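Uncharacterized protein Atu1656/AGR_C_3050 (Agrobacterium tumefaciens, PDB 2OJH) is of unknown function but belongs to the TolB family and folds as a six-bladed beta-propeller. Local coordinates at residues L98-I112 / P122-W136. Residues are numbered along the deposited sequence; the frame is centred on the assembly and turned at random.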
ATOM      1  N   LEU A  98     -16.304  -1.932  -1.641  1.00 35.08           N
ATOM      2  CA  LEU A  98     -15.529  -3.175  -1.616  1.00 35.16           C
ATOM      3  C   LEU A  98     -14.190  -3.015  -0.959  1.00 35.73           C
ATOM      4  O   LEU A  98     -13.562  -1.962  -1.077  1.00 35.12           O
ATOM      5  CB  LEU A  98     -15.270  -3.708  -3.035  1.00 34.84           C
ATOM      6  CG  LEU A  98     -16.469  -4.163  -3.875  1.00 35.13           C
ATOM      7  CD1 LEU A  98     -16.005  -4.572  -5.246  1.00 37.94           C
ATOM      8  CD2 LEU A  98     -17.318  -5.300  -3.236  1.00 37.75           C
ATOM      9  N   TYR A  99     -13.756  -4.093  -0.306  1.00 35.96           N
ATOM     10  CA  TYR A  99     -12.391  -4.240   0.168  1.00 36.31           C
ATOM     11  C   TYR A  99     -11.664  -5.283  -0.675  1.00 36.16           C
ATOM     12  O   TYR A  99     -12.251  -6.260  -1.130  1.00 37.01           O
ATOM     13  CB  TYR A  99     -12.377  -4.705   1.631  1.00 36.93           C
ATOM     14  CG  TYR A  99     -12.880  -3.724   2.668  1.00 35.10           C
ATOM     15  CD1 TYR A  99     -13.046  -2.365   2.377  1.00 35.19           C
ATOM     16  CD2 TYR A  99     -13.141  -4.153   3.968  1.00 37.03           C
ATOM     17  CE1 TYR A  99     -13.511  -1.461   3.357  1.00 35.45           C
ATOM     18  CE2 TYR A  99     -13.609  -3.265   4.953  1.00 37.43           C
ATOM     19  CZ  TYR A  99     -13.781  -1.921   4.642  1.00 36.66           C
ATOM     20  OH  TYR A  99     -14.227  -1.051   5.614  1.00 35.41           O
ATOM     21  N   ALA A 100     -10.376  -5.071  -0.876  1.00 36.00           N
ATOM     22  CA  ALA A 100      -9.531  -6.084  -1.454  1.00 35.83           C
ATOM     23  C   ALA A 100      -8.519  -6.481  -0.388  1.00 36.78           C
ATOM     24  O   ALA A 100      -7.919  -5.595   0.282  1.00 34.70           O
ATOM     25  CB  ALA A 100      -8.847  -5.541  -2.684  1.00 35.54           C
ATOM     26  N   ILE A 101      -8.333  -7.792  -0.212  1.00 35.65           N
ATOM     27  CA  ILE A 101      -7.403  -8.309   0.821  1.00 37.07           C
ATOM     28  C   ILE A 101      -6.490  -9.338   0.191  1.00 36.82           C
ATOM     29  O   ILE A 101      -6.791  -9.867  -0.889  1.00 37.65           O
ATOM     30  CB  ILE A 101      -8.161  -8.963   2.007  1.00 36.70           C
ATOM     31  CG1 ILE A 101      -9.033 -10.114   1.501  1.00 35.97           C
ATOM     32  CG2 ILE A 101      -9.062  -7.919   2.734  1.00 39.74           C
ATOM     33  CD1 ILE A 101      -9.847 -10.873   2.623  1.00 36.74           C
ATOM     34  N   SER A 102      -5.376  -9.633   0.851  1.00 37.45           N
ATOM     35  CA  SER A 102      -4.458 -10.632   0.393  1.00 37.33           C
ATOM     36  C   SER A 102      -4.308 -11.612   1.568  1.00 38.67           C
ATOM     37  O   SER A 102      -3.796 -11.241   2.624  1.00 39.25           O
ATOM     38  CB  SER A 102      -3.114  -9.981   0.058  1.00 37.81           C
ATOM     39  OG  SER A 102      -3.279  -8.967  -0.926  1.00 36.03           O
ATOM     40  N   ASP A 103      -4.781 -12.838   1.392  1.00 39.23           N
ATOM     41  CA  ASP A 103      -4.904 -13.780   2.499  1.00 39.04           C
ATOM     42  C   ASP A 103      -4.296 -15.162   2.170  1.00 39.01           C
ATOM     43  O   ASP A 103      -4.248 -15.571   1.002  1.00 38.13           O
ATOM     44  CB  ASP A 103      -6.378 -13.925   2.860  1.00 39.16           C
ATOM     45  CG  ASP A 103      -6.604 -14.973   3.916  1.00 41.12           C
ATOM     46  OD1 ASP A 103      -6.442 -14.636   5.113  1.00 44.78           O
ATOM     47  OD2 ASP A 103      -6.943 -16.128   3.557  1.00 41.76           O
ATOM     48  N   LYS A 104      -3.853 -15.887   3.199  1.00 38.81           N
ATOM     49  CA  LYS A 104      -3.225 -17.177   2.956  1.00 39.87           C
ATOM     50  C   LYS A 104      -3.880 -18.401   3.599  1.00 38.03           C
ATOM     51  O   LYS A 104      -3.265 -19.454   3.655  1.00 38.62           O
ATOM     52  CB  LYS A 104      -1.720 -17.129   3.257  1.00 39.86           C
ATOM     53  CG  LYS A 104      -1.352 -16.924   4.683  1.00 42.31           C
ATOM     54  CD  LYS A 104       0.163 -16.581   4.814  1.00 44.47           C
ATOM     55  CE  LYS A 104       0.996 -17.824   5.126  1.00 52.07           C
ATOM     56  NZ  LYS A 104       2.387 -17.451   5.584  1.00 54.68           N
ATOM     57  N   VAL A 105      -5.126 -18.282   4.041  1.00 36.32           N
ATOM     58  CA  VAL A 105      -5.841 -19.448   4.598  1.00 34.31           C
ATOM     59  C   VAL A 105      -5.988 -20.575   3.575  1.00 34.95           C
ATOM     60  O   VAL A 105      -5.666 -21.732   3.862  1.00 34.66           O
ATOM     61  CB  VAL A 105      -7.231 -19.052   5.196  1.00 33.21           C
ATOM     62  CG1 VAL A 105      -8.127 -20.269   5.404  1.00 33.62           C
ATOM     63  CG2 VAL A 105      -7.041 -18.311   6.494  1.00 31.41           C
ATOM     64  N   GLU A 106      -6.462 -20.235   2.382  1.00 35.84           N
ATOM     65  CA  GLU A 106      -6.852 -21.252   1.396  1.00 36.37           C
ATOM     66  C   GLU A 106      -5.720 -22.047   0.778  1.00 36.90           C
ATOM     67  O   GLU A 106      -5.865 -23.251   0.575  1.00 37.45           O
ATOM     68  CB  GLU A 106      -7.717 -20.640   0.302  1.00 37.13           C
ATOM     69  CG  GLU A 106      -9.162 -20.505   0.719  1.00 37.74           C
ATOM     70  CD  GLU A 106     -10.102 -20.283  -0.452  1.00 39.11           C
ATOM     71  OE1 GLU A 106      -9.863 -19.368  -1.268  1.00 34.79           O
ATOM     72  OE2 GLU A 106     -11.116 -21.010  -0.530  1.00 41.59           O
ATOM     73  N   PHE A 107      -4.595 -21.389   0.507  1.00 36.80           N
ATOM     74  CA  PHE A 107      -3.518 -22.002  -0.263  1.00 37.18           C
ATOM     75  C   PHE A 107      -2.147 -21.924   0.393  1.00 37.12           C
ATOM     76  O   PHE A 107      -1.169 -22.415  -0.175  1.00 38.01           O
ATOM     77  CB  PHE A 107      -3.471 -21.390  -1.667  1.00 37.02           C
ATOM     78  CG  PHE A 107      -4.802 -21.432  -2.382  1.00 36.56           C
ATOM     79  CD1 PHE A 107      -5.284 -22.627  -2.912  1.00 38.82           C
ATOM     80  CD2 PHE A 107      -5.582 -20.287  -2.497  1.00 35.06           C
ATOM     81  CE1 PHE A 107      -6.508 -22.677  -3.548  1.00 36.20           C
ATOM     82  CE2 PHE A 107      -6.819 -20.332  -3.148  1.00 38.79           C
ATOM     83  CZ  PHE A 107      -7.264 -21.522  -3.670  1.00 36.89           C
ATOM     84  N   GLY A 108      -2.072 -21.342   1.588  1.00 36.84           N
ATOM     85  CA  GLY A 108      -0.815 -21.305   2.344  1.00 37.80           C
ATOM     86  C   GLY A 108       0.115 -20.237   1.824  1.00 37.87           C
ATOM     87  O   GLY A 108       1.257 -20.119   2.270  1.00 39.12           O
ATOM     88  N   LYS A 109      -0.370 -19.460   0.864  1.00 37.41           N
ATOM     89  CA  LYS A 109       0.383 -18.335   0.313  1.00 38.27           C
ATOM     90  C   LYS A 109      -0.570 -17.262  -0.159  1.00 37.44           C
ATOM     91  O   LYS A 109      -1.740 -17.539  -0.387  1.00 36.52           O
ATOM     92  CB  LYS A 109       1.345 -18.747  -0.792  1.00 39.03           C
ATOM     93  CG  LYS A 109       0.770 -19.488  -1.946  1.00 41.99           C
ATOM     94  CD  LYS A 109       1.907 -20.238  -2.631  1.00 48.30           C
ATOM     95  CE  LYS A 109       1.370 -21.401  -3.416  1.00 50.52           C
ATOM     96  NZ  LYS A 109       2.451 -22.199  -4.071  1.00 54.82           N
ATOM     97  N   SER A 110      -0.063 -16.036  -0.280  1.00 36.19           N
ATOM     98  CA  SER A 110      -0.948 -14.892  -0.504  1.00 36.20           C
ATOM     99  C   SER A 110      -1.796 -15.016  -1.762  1.00 36.03           C
ATOM    100  O   SER A 110      -1.253 -15.221  -2.853  1.00 36.49           O
ATOM    101  CB  SER A 110      -0.131 -13.607  -0.586  1.00 35.68           C
ATOM    102  OG  SER A 110      -1.003 -12.487  -0.676  1.00 36.33           O
ATOM    103  N   ALA A 111      -3.113 -14.875  -1.593  1.00 35.64           N
ATOM    104  CA  ALA A 111      -4.076 -14.832  -2.688  1.00 34.69           C
ATOM    105  C   ALA A 111      -4.993 -13.631  -2.480  1.00 34.55           C
ATOM    106  O   ALA A 111      -5.367 -13.300  -1.339  1.00 34.53           O
ATOM    107  CB  ALA A 111      -4.930 -16.128  -2.704  1.00 34.34           C
ATOM    108  N   ILE A 112      -5.366 -12.985  -3.583  1.00 33.69           N
ATOM    109  CA  ILE A 112      -6.120 -11.737  -3.544  1.00 33.05           C
ATOM    110  C   ILE A 112      -7.621 -12.065  -3.561  1.00 33.70           C
ATOM    111  O   ILE A 112      -8.068 -12.941  -4.307  1.00 35.25           O
ATOM    112  CB  ILE A 112      -5.691 -10.793  -4.711  1.00 32.35           C
ATOM    113  CG1 ILE A 112      -4.229 -10.331  -4.508  1.00 34.21           C
ATOM    114  CG2 ILE A 112      -6.577  -9.579  -4.772  1.00 31.76           C
ATOM    115  CD1 ILE A 112      -3.684  -9.554  -5.735  1.00 33.40           C
ATOM    116  N   PRO A 122     -15.147 -13.571   1.224  1.00 32.90           N
ATOM    117  CA  PRO A 122     -14.211 -13.181   0.182  1.00 32.41           C
ATOM    118  C   PRO A 122     -14.385 -13.913  -1.144  1.00 31.61           C
ATOM    119  O   PRO A 122     -14.620 -15.122  -1.161  1.00 33.15           O
ATOM    120  CB  PRO A 122     -12.841 -13.556   0.779  1.00 32.52           C
ATOM    121  CG  PRO A 122     -13.057 -13.683   2.248  1.00 32.94           C
ATOM    122  CD  PRO A 122     -14.462 -14.206   2.372  1.00 32.93           C
ATOM    123  N   ARG A 123     -14.266 -13.179  -2.236  0.50 31.04           N
ATOM    124  CA  ARG A 123     -14.331 -13.739  -3.573  0.50 31.67           C
ATOM    125  C   ARG A 123     -12.918 -13.802  -4.160  0.50 31.10           C
ATOM    126  O   ARG A 123     -12.297 -12.778  -4.323  0.50 29.09           O
ATOM    127  CB  ARG A 123     -15.231 -12.850  -4.442  0.50 31.82           C
ATOM    128  CG  ARG A 123     -16.725 -12.852  -4.068  0.50 32.12           C
ATOM    129  CD  ARG A 123     -17.449 -11.540  -4.492  0.50 32.79           C
ATOM    130  NE  ARG A 123     -16.853 -10.944  -5.700  0.50 37.42           N
ATOM    131  CZ  ARG A 123     -16.734  -9.635  -5.941  0.50 37.79           C
ATOM    132  NH1 ARG A 123     -17.157  -8.729  -5.068  0.50 36.13           N
ATOM    133  NH2 ARG A 123     -16.168  -9.227  -7.070  0.50 39.49           N
ATOM    134  N   LEU A 124     -12.424 -15.008  -4.477  1.00 32.23           N
ATOM    135  CA  LEU A 124     -11.037 -15.180  -4.997  1.00 34.31           C
ATOM    136  C   LEU A 124     -10.860 -14.525  -6.359  1.00 34.50           C
ATOM    137  O   LEU A 124     -11.662 -14.779  -7.292  1.00 33.03           O
ATOM    138  CB  LEU A 124     -10.626 -16.685  -5.095  1.00 34.87           C
ATOM    139  CG  LEU A 124      -9.204 -16.990  -5.590  1.00 33.45           C
ATOM    140  CD1 LEU A 124      -8.114 -16.478  -4.630  1.00 32.55           C
ATOM    141  CD2 LEU A 124      -9.054 -18.485  -5.853  1.00 35.72           C
HETATM  142  N   MSE A 125      -9.807 -13.715  -6.471  1.00 35.50           N
HETATM  143  CA  MSE A 125      -9.484 -13.047  -7.712  1.00 36.38           C
HETATM  144  C   MSE A 125      -8.337 -13.730  -8.440  1.00 36.92           C
HETATM  145  O   MSE A 125      -8.383 -13.882  -9.660  1.00 37.23           O
HETATM  146  CB  MSE A 125      -9.090 -11.584  -7.475  1.00 36.19           C
HETATM  147  CG  MSE A 125     -10.150 -10.628  -7.031  1.00 37.99           C
HETATM  148 SE   MSE A 125     -11.723 -10.640  -8.192  0.80 49.36          SE
HETATM  149  CE  MSE A 125     -13.015 -11.595  -7.155  1.00 42.39           C
ATOM    150  N   THR A 126      -7.293 -14.119  -7.711  1.00 36.32           N
ATOM    151  CA  THR A 126      -6.097 -14.622  -8.358  1.00 36.82           C
ATOM    152  C   THR A 126      -5.867 -16.127  -8.209  1.00 37.80           C
ATOM    153  O   THR A 126      -5.716 -16.639  -7.093  1.00 38.36           O
ATOM    154  CB  THR A 126      -4.878 -13.941  -7.797  1.00 36.45           C
ATOM    155  OG1 THR A 126      -4.872 -14.096  -6.371  1.00 36.37           O
ATOM    156  CG2 THR A 126      -4.901 -12.473  -8.154  1.00 36.35           C
ATOM    157  N   LYS A 127      -5.820 -16.822  -9.345  1.00 37.51           N
ATOM    158  CA  LYS A 127      -5.561 -18.248  -9.358  1.00 36.81           C
ATOM    159  C   LYS A 127      -4.075 -18.560  -9.380  1.00 37.42           C
ATOM    160  O   LYS A 127      -3.702 -19.694  -9.136  1.00 37.99           O
ATOM    161  CB  LYS A 127      -6.267 -18.905 -10.544  1.00 37.25           C
ATOM    162  CG  LYS A 127      -7.795 -18.877 -10.409  1.00 37.04           C
ATOM    163  CD  LYS A 127      -8.451 -19.317 -11.681  1.00 40.04           C
ATOM    164  CE  LYS A 127      -9.958 -19.090 -11.607  1.00 40.87           C
ATOM    165  NZ  LYS A 127     -10.538 -19.548 -12.880  1.00 43.15           N
ATOM    166  N   ASN A 128      -3.247 -17.559  -9.679  1.00 36.53           N
ATOM    167  CA  ASN A 128      -1.788 -17.721  -9.785  1.00 37.92           C
ATOM    168  C   ASN A 128      -1.134 -17.027  -8.609  1.00 37.64           C
ATOM    169  O   ASN A 128      -1.365 -15.827  -8.393  1.00 38.00           O
ATOM    170  CB  ASN A 128      -1.291 -17.133 -11.099  1.00 38.09           C
ATOM    171  CG  ASN A 128      -1.911 -17.820 -12.335  1.00 41.39           C
ATOM    172  OD1 ASN A 128      -2.088 -19.036 -12.365  1.00 43.16           O
ATOM    173  ND2 ASN A 128      -2.234 -17.027 -13.351  1.00 42.27           N
ATOM    174  N   LEU A 129      -0.351 -17.788  -7.834  1.00 37.74           N
ATOM    175  CA  LEU A 129       0.093 -17.367  -6.498  1.00 37.92           C
ATOM    176  C   LEU A 129       1.602 -17.432  -6.352  1.00 37.73           C
ATOM    177  O   LEU A 129       2.269 -18.122  -7.130  1.00 37.71           O
ATOM    178  CB  LEU A 129      -0.572 -18.239  -5.414  1.00 38.00           C
ATOM    179  CG  LEU A 129      -2.079 -18.410  -5.561  1.00 40.03           C
ATOM    180  CD1 LEU A 129      -2.669 -19.285  -4.463  1.00 40.59           C
ATOM    181  CD2 LEU A 129      -2.794 -17.042  -5.560  1.00 41.03           C
ATOM    182  N   PRO A 130       2.155 -16.683  -5.378  1.00 37.54           N
ATOM    183  CA  PRO A 130       1.421 -15.722  -4.572  1.00 37.02           C
ATOM    184  C   PRO A 130       1.205 -14.377  -5.287  1.00 37.60           C
ATOM    185  O   PRO A 130       2.017 -13.968  -6.140  1.00 37.74           O
ATOM    186  CB  PRO A 130       2.333 -15.507  -3.365  1.00 37.17           C
ATOM    187  CG  PRO A 130       3.688 -15.763  -3.858  1.00 36.88           C
ATOM    188  CD  PRO A 130       3.585 -16.737  -5.002  1.00 36.98           C
ATOM    189  N   SER A 131       0.119 -13.707  -4.921  1.00 36.54           N
ATOM    190  CA  SER A 131      -0.205 -12.375  -5.429  1.00 36.18           C
ATOM    191  C   SER A 131      -0.560 -11.402  -4.284  1.00 36.73           C
ATOM    192  O   SER A 131      -1.294 -11.761  -3.354  1.00 34.48           O
ATOM    193  CB  SER A 131      -1.341 -12.466  -6.434  1.00 34.98           C
ATOM    194  OG  SER A 131      -1.005 -13.334  -7.506  1.00 34.31           O
ATOM    195  N   TYR A 132      -0.005 -10.182  -4.344  1.00 36.49           N
ATOM    196  CA  TYR A 132      -0.112  -9.201  -3.246  1.00 36.43           C
ATOM    197  C   TYR A 132      -0.841  -7.937  -3.724  1.00 36.59           C
ATOM    198  O   TYR A 132      -0.326  -7.199  -4.547  1.00 36.51           O
ATOM    199  CB  TYR A 132       1.282  -8.860  -2.719  1.00 38.14           C
ATOM    200  CG  TYR A 132       2.032 -10.092  -2.271  1.00 39.93           C
ATOM    201  CD1 TYR A 132       1.910 -10.571  -0.952  1.00 39.17           C
ATOM    202  CD2 TYR A 132       2.849 -10.796  -3.160  1.00 38.11           C
ATOM    203  CE1 TYR A 132       2.611 -11.705  -0.531  1.00 39.63           C
ATOM    204  CE2 TYR A 132       3.505 -11.934  -2.761  1.00 41.13           C
ATOM    205  CZ  TYR A 132       3.387 -12.378  -1.441  1.00 42.56           C
ATOM    206  OH  TYR A 132       4.074 -13.505  -1.055  1.00 41.74           O
ATOM    207  N   TRP A 133      -2.057  -7.714  -3.236  1.00 36.68           N
ATOM    208  CA  TRP A 133      -2.880  -6.583  -3.688  1.00 36.34           C
ATOM    209  C   TRP A 133      -2.251  -5.210  -3.337  1.00 36.66           C
ATOM    210  O   TRP A 133      -1.835  -4.989  -2.188  1.00 36.32           O
ATOM    211  CB  TRP A 133      -4.270  -6.686  -3.095  1.00 36.74           C
ATOM    212  CG  TRP A 133      -5.185  -5.700  -3.771  1.00 37.84           C
ATOM    213  CD1 TRP A 133      -6.015  -5.939  -4.825  1.00 37.00           C
ATOM    214  CD2 TRP A 133      -5.288  -4.292  -3.485  1.00 37.85           C
ATOM    215  NE1 TRP A 133      -6.675  -4.775  -5.180  1.00 37.12           N
ATOM    216  CE2 TRP A 133      -6.236  -3.755  -4.369  1.00 38.16           C
ATOM    217  CE3 TRP A 133      -4.728  -3.457  -2.525  1.00 35.83           C
ATOM    218  CZ2 TRP A 133      -6.580  -2.401  -4.354  1.00 38.39           C
ATOM    219  CZ3 TRP A 133      -5.055  -2.101  -2.529  1.00 36.02           C
ATOM    220  CH2 TRP A 133      -5.977  -1.595  -3.426  1.00 38.02           C
ATOM    221  N   HIS A 134      -2.228  -4.279  -4.295  1.00 36.65           N
ATOM    222  CA  HIS A 134      -1.497  -3.020  -4.084  1.00 38.13           C
ATOM    223  C   HIS A 134      -2.149  -1.706  -4.563  1.00 38.75           C
ATOM    224  O   HIS A 134      -1.785  -0.648  -4.045  1.00 37.46           O
ATOM    225  CB  HIS A 134      -0.071  -3.122  -4.572  1.00 37.55           C
ATOM    226  CG  HIS A 134       0.880  -3.653  -3.538  1.00 39.05           C
ATOM    227  ND1 HIS A 134       1.326  -2.897  -2.469  1.00 38.66           N
ATOM    228  CD2 HIS A 134       1.476  -4.867  -3.421  1.00 38.40           C
ATOM    229  CE1 HIS A 134       2.143  -3.633  -1.730  1.00 40.61           C
ATOM    230  NE2 HIS A 134       2.241  -4.834  -2.278  1.00 38.69           N
ATOM    231  N   GLY A 135      -3.138  -1.749  -5.458  1.00 37.99           N
ATOM    232  CA  GLY A 135      -3.835  -0.497  -5.865  1.00 38.09           C
ATOM    233  C   GLY A 135      -5.108  -0.744  -6.666  1.00 38.20           C
ATOM    234  O   GLY A 135      -5.164  -1.708  -7.450  1.00 37.91           O
ATOM    235  N   TRP A 136      -6.122   0.106  -6.477  0.50 37.74           N
ATOM    236  CA  TRP A 136      -7.362   0.036  -7.250  0.50 37.52           C
ATOM    237  C   TRP A 136      -7.351   1.110  -8.337  0.50 38.23           C
ATOM    238  O   TRP A 136      -7.008   2.256  -8.063  0.50 37.85           O
ATOM    239  CB  TRP A 136      -8.585   0.259  -6.351  0.50 36.79           C
ATOM    240  CG  TRP A 136      -9.784  -0.594  -6.682  0.50 35.78           C
ATOM    241  CD1 TRP A 136     -10.473  -0.635  -7.855  0.50 34.85           C
ATOM    242  CD2 TRP A 136     -10.432  -1.517  -5.800  0.50 34.21           C
ATOM    243  NE1 TRP A 136     -11.511  -1.542  -7.766  0.50 33.71           N
ATOM    244  CE2 TRP A 136     -11.500  -2.098  -6.511  0.50 34.62           C
ATOM    245  CE3 TRP A 136     -10.205  -1.916  -4.475  0.50 34.74           C
ATOM    246  CZ2 TRP A 136     -12.347  -3.049  -5.936  0.50 35.14           C
ATOM    247  CZ3 TRP A 136     -11.048  -2.862  -3.902  0.50 34.79           C
ATOM    248  CH2 TRP A 136     -12.101  -3.420  -4.632  0.50 35.31           C
TER
HETATM  249  O   HOH W   1       2.642 -15.389   0.730  1.00 29.15           O
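Strands 98-103 and 131-136 run roughly antiparallel (151°), with their axes 6.2 Å apart at the closest, yet they belong to successive propeller blades and meet mainly through side chains. Ala100, small enough to admit a large ring, sets CB over one face of the Trp133 indole, 3.5 Å from the centroid of its five-membered ring, a CH-pi contact. Ile112 CG2 reaches the edge of the same indole. Ser102 suits this buried place because its short hydroxyl can bridge backbones: OG accepts from Trp133 N at 2.9 Å and also bonds Asp89 O. Ser110 grips Ser131 twice, its O accepting from Ser131 N, while a chi1 of -175° turns its OG toward Ser131, where it donates to Ser131 O at 2.8 Å. Ile112 gives its N to Thr126 OG1 in an almost straight bond (172°), a side-chain hydroxyl in place of a backbone carbonyl, while its O accepts from Met125 N. Leu129 divides its methyls, CD1 against Phe107 CB at 3.6 Å and CD2 against Ala111 CB at 3.7 Å. The contact thus joins strand 98-103 and hairpin 111-116/123-124 of one blade to strand 131-136, the first of the next blade, which strand 142-149 flanks.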